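PDB 3T66: nickel ABC transporter (Nickel-binding protein) from Bacillus halodurans, which probably serves as the extracellular solute-binding component of an ABC importer for nickel or peptides. Local coordinates for residues E12-F17 with S190-F195. Residues are numbered along the deposited sequence; the frame is centred on the assembly and turned at random.
Sequences EKHIHF and SVTFSF
S190 opens a parallel strand pair with H14, a worked example of how sequence-distant strands of a family 5 solute-binding protein pair side by side: strand 190-195 lies between 172-177 and the N-terminal strand, whose other neighbour is 213-215. S190 N donates to K13 O, and S190 O accepts from I15 N. S190 OG sits at the edge of the H14 imidazole, although its separation from ND1 is too short to be trusted in detail. V191, on the opposite face, lays CG1 near I15 O, while its CA makes a CA-H...O contact with that same oxygen. T192 N then bonds to I15 O at 2.9 Å, and T192 O accepts a nearly straight bond from F17 N (175°). On the histidine face, T192 presents CG2 to CD2 of the H16 ring at 3.7 Å, whereas its OG1 is held by E174 of the adjoining strand. F193 returns to the buried face beside F17; the rings meet obliquely, planes at 45°, with F17 CD2 over one face of F193. S194 gives its amide to F17 O. With chi1 at -173°, the H16 ring swings toward the partner strand; Q210 O binds ND1, and NE2 hydrogen-bonds S194 OG at 2.7 Å.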
ATOM      1  N   GLU A  12      15.131 -27.083  19.961  1.00 59.25           N
ATOM      2  CA  GLU A  12      14.424 -26.738  18.670  1.00 59.92           C
ATOM      3  C   GLU A  12      13.952 -25.283  18.537  1.00 59.54           C
ATOM      4  O   GLU A  12      13.352 -24.706  19.489  1.00 59.33           O
ATOM      5  CB  GLU A  12      13.218 -27.660  18.398  1.00 60.53           C
ATOM      6  N   LYS A  13      14.187 -24.717  17.338  1.00 58.23           N
ATOM      7  CA  LYS A  13      13.875 -23.299  17.071  1.00 56.77           C
ATOM      8  C   LYS A  13      12.531 -23.075  16.381  1.00 55.61           C
ATOM      9  O   LYS A  13      12.369 -23.380  15.185  1.00 54.85           O
ATOM     10  CB  LYS A  13      15.008 -22.611  16.314  1.00 56.95           C
ATOM     11  CG  LYS A  13      15.931 -21.819  17.224  1.00 56.72           C
ATOM     12  CD  LYS A  13      17.365 -21.893  16.768  1.00 55.83           C
ATOM     13  CE  LYS A  13      18.139 -20.747  17.352  1.00 56.25           C
ATOM     14  NZ  LYS A  13      19.196 -20.326  16.416  1.00 56.74           N
ATOM     15  N   HIS A  14      11.579 -22.533  17.152  1.00 53.77           N
ATOM     16  CA  HIS A  14      10.210 -22.413  16.676  1.00 52.22           C
ATOM     17  C   HIS A  14       9.581 -21.051  16.892  1.00 51.09           C
ATOM     18  O   HIS A  14       9.815 -20.428  17.910  1.00 51.23           O
ATOM     19  CB  HIS A  14       9.360 -23.466  17.330  1.00 51.98           C
ATOM     20  CG  HIS A  14       7.979 -23.529  16.791  1.00 51.96           C
ATOM     21  ND1 HIS A  14       7.691 -24.112  15.574  1.00 52.10           N
ATOM     22  CD2 HIS A  14       6.801 -23.087  17.296  1.00 50.97           C
ATOM     23  CE1 HIS A  14       6.391 -24.025  15.351  1.00 52.62           C
ATOM     24  NE2 HIS A  14       5.827 -23.420  16.386  1.00 52.28           N
ATOM     25  N   ILE A  15       8.767 -20.626  15.932  1.00 49.67           N
ATOM     26  CA  ILE A  15       8.158 -19.318  15.929  1.00 48.93           C
ATOM     27  C   ILE A  15       6.711 -19.501  15.604  1.00 49.55           C
ATOM     28  O   ILE A  15       6.382 -20.105  14.581  1.00 49.95           O
ATOM     29  CB  ILE A  15       8.774 -18.386  14.853  1.00 48.28           C
ATOM     30  CG1 ILE A  15      10.133 -17.830  15.322  1.00 47.83           C
ATOM     31  CG2 ILE A  15       7.826 -17.291  14.473  1.00 45.45           C
ATOM     32  CD1 ILE A  15      10.141 -16.483  15.988  1.00 45.83           C
ATOM     33  N   HIS A  16       5.849 -18.996  16.487  1.00 49.91           N
ATOM     34  CA  HIS A  16       4.426 -19.000  16.249  1.00 50.31           C
ATOM     35  C   HIS A  16       4.010 -17.597  15.961  1.00 50.08           C
ATOM     36  O   HIS A  16       4.119 -16.708  16.821  1.00 50.32           O
ATOM     37  CB  HIS A  16       3.654 -19.513  17.444  1.00 50.57           C
ATOM     38  CG  HIS A  16       2.192 -19.691  17.170  1.00 54.18           C
ATOM     39  ND1 HIS A  16       1.260 -19.904  18.172  1.00 56.44           N
ATOM     40  CD2 HIS A  16       1.496 -19.646  16.008  1.00 54.22           C
ATOM     41  CE1 HIS A  16       0.060 -20.012  17.630  1.00 56.14           C
ATOM     42  NE2 HIS A  16       0.177 -19.859  16.320  1.00 55.79           N
ATOM     43  N   PHE A  17       3.539 -17.418  14.736  1.00 49.52           N
ATOM     44  CA  PHE A  17       3.168 -16.123  14.217  1.00 48.67           C
ATOM     45  C   PHE A  17       1.702 -16.231  13.956  1.00 48.44           C
ATOM     46  O   PHE A  17       1.196 -17.250  13.446  1.00 48.03           O
ATOM     47  CB  PHE A  17       3.962 -15.820  12.954  1.00 48.54           C
ATOM     48  CG  PHE A  17       3.432 -14.679  12.140  1.00 47.96           C
ATOM     49  CD1 PHE A  17       3.894 -13.397  12.335  1.00 48.92           C
ATOM     50  CD2 PHE A  17       2.516 -14.888  11.133  1.00 47.33           C
ATOM     51  CE1 PHE A  17       3.422 -12.350  11.561  1.00 46.35           C
ATOM     52  CE2 PHE A  17       2.049 -13.847  10.379  1.00 44.47           C
ATOM     53  CZ  PHE A  17       2.500 -12.590  10.591  1.00 44.16           C
ATOM     54  N   SER A 190      11.435 -24.451  12.837  1.00 49.92           N
ATOM     55  CA  SER A 190      10.074 -24.468  12.264  1.00 49.83           C
ATOM     56  C   SER A 190       9.171 -23.256  12.548  1.00 49.74           C
ATOM     57  O   SER A 190       9.403 -22.539  13.470  1.00 49.97           O
ATOM     58  CB  SER A 190       9.358 -25.691  12.755  1.00 49.83           C
ATOM     59  OG  SER A 190       8.873 -25.444  14.045  1.00 49.62           O
ATOM     60  N   VAL A 191       8.105 -23.053  11.784  1.00 49.90           N
ATOM     61  CA  VAL A 191       7.154 -21.944  12.063  1.00 49.64           C
ATOM     62  C   VAL A 191       5.731 -22.429  11.986  1.00 50.47           C
ATOM     63  O   VAL A 191       5.344 -23.107  11.011  1.00 49.60           O
ATOM     64  CB  VAL A 191       7.192 -20.806  11.001  1.00 49.52           C
ATOM     65  CG1 VAL A 191       6.148 -19.742  11.288  1.00 47.09           C
ATOM     66  CG2 VAL A 191       8.546 -20.199  10.900  1.00 49.31           C
ATOM     67  N   THR A 192       4.957 -22.046  13.006  1.00 51.26           N
ATOM     68  CA  THR A 192       3.508 -22.096  12.935  1.00 51.92           C
ATOM     69  C   THR A 192       2.981 -20.731  12.549  1.00 52.20           C
ATOM     70  O   THR A 192       3.243 -19.725  13.222  1.00 51.86           O
ATOM     71  CB  THR A 192       2.894 -22.552  14.259  1.00 52.35           C
ATOM     72  OG1 THR A 192       3.506 -23.786  14.665  1.00 55.03           O
ATOM     73  CG2 THR A 192       1.403 -22.779  14.114  1.00 51.21           C
ATOM     74  N   PHE A 193       2.236 -20.724  11.450  1.00 53.14           N
ATOM     75  CA  PHE A 193       1.601 -19.521  10.901  1.00 54.23           C
ATOM     76  C   PHE A 193       0.118 -19.730  11.013  1.00 54.50           C
ATOM     77  O   PHE A 193      -0.430 -20.545  10.282  1.00 54.79           O
ATOM     78  CB  PHE A 193       1.965 -19.364   9.401  1.00 53.96           C
ATOM     79  CG  PHE A 193       1.594 -18.034   8.802  1.00 52.05           C
ATOM     80  CD1 PHE A 193       0.271 -17.705   8.545  1.00 52.41           C
ATOM     81  CD2 PHE A 193       2.575 -17.134   8.444  1.00 51.26           C
ATOM     82  CE1 PHE A 193      -0.067 -16.467   7.964  1.00 52.09           C
ATOM     83  CE2 PHE A 193       2.255 -15.900   7.866  1.00 50.02           C
ATOM     84  CZ  PHE A 193       0.933 -15.569   7.632  1.00 50.30           C
ATOM     85  N   SER A 194      -0.532 -19.001  11.896  1.00 55.15           N
ATOM     86  CA  SER A 194      -1.937 -19.264  12.128  1.00 56.50           C
ATOM     87  C   SER A 194      -2.722 -17.971  12.136  1.00 57.63           C
ATOM     88  O   SER A 194      -2.137 -16.883  12.301  1.00 58.26           O
ATOM     89  CB  SER A 194      -2.107 -19.950  13.476  1.00 55.99           C
ATOM     90  OG  SER A 194      -1.649 -19.066  14.449  1.00 54.36           O
ATOM     91  N   PHE A 195      -4.046 -18.102  11.997  1.00 58.16           N
ATOM     92  CA  PHE A 195      -4.942 -16.959  11.801  1.00 58.39           C
ATOM     93  C   PHE A 195      -6.001 -16.812  12.862  1.00 59.55           C
ATOM     94  O   PHE A 195      -6.628 -17.785  13.278  1.00 60.27           O
ATOM     95  CB  PHE A 195      -5.723 -17.100  10.513  1.00 57.34           C
ATOM     96  CG  PHE A 195      -5.139 -18.053   9.540  1.00 55.61           C
ATOM     97  CD1 PHE A 195      -3.885 -17.847   9.005  1.00 54.35           C
ATOM     98  CD2 PHE A 195      -5.877 -19.125   9.100  1.00 54.07           C
ATOM     99  CE1 PHE A 195      -3.379 -18.708   8.079  1.00 53.87           C
ATOM    100  CE2 PHE A 195      -5.379 -19.989   8.156  1.00 53.61           C
ATOM    101  CZ  PHE A 195      -4.131 -19.785   7.644  1.00 52.95           C
TER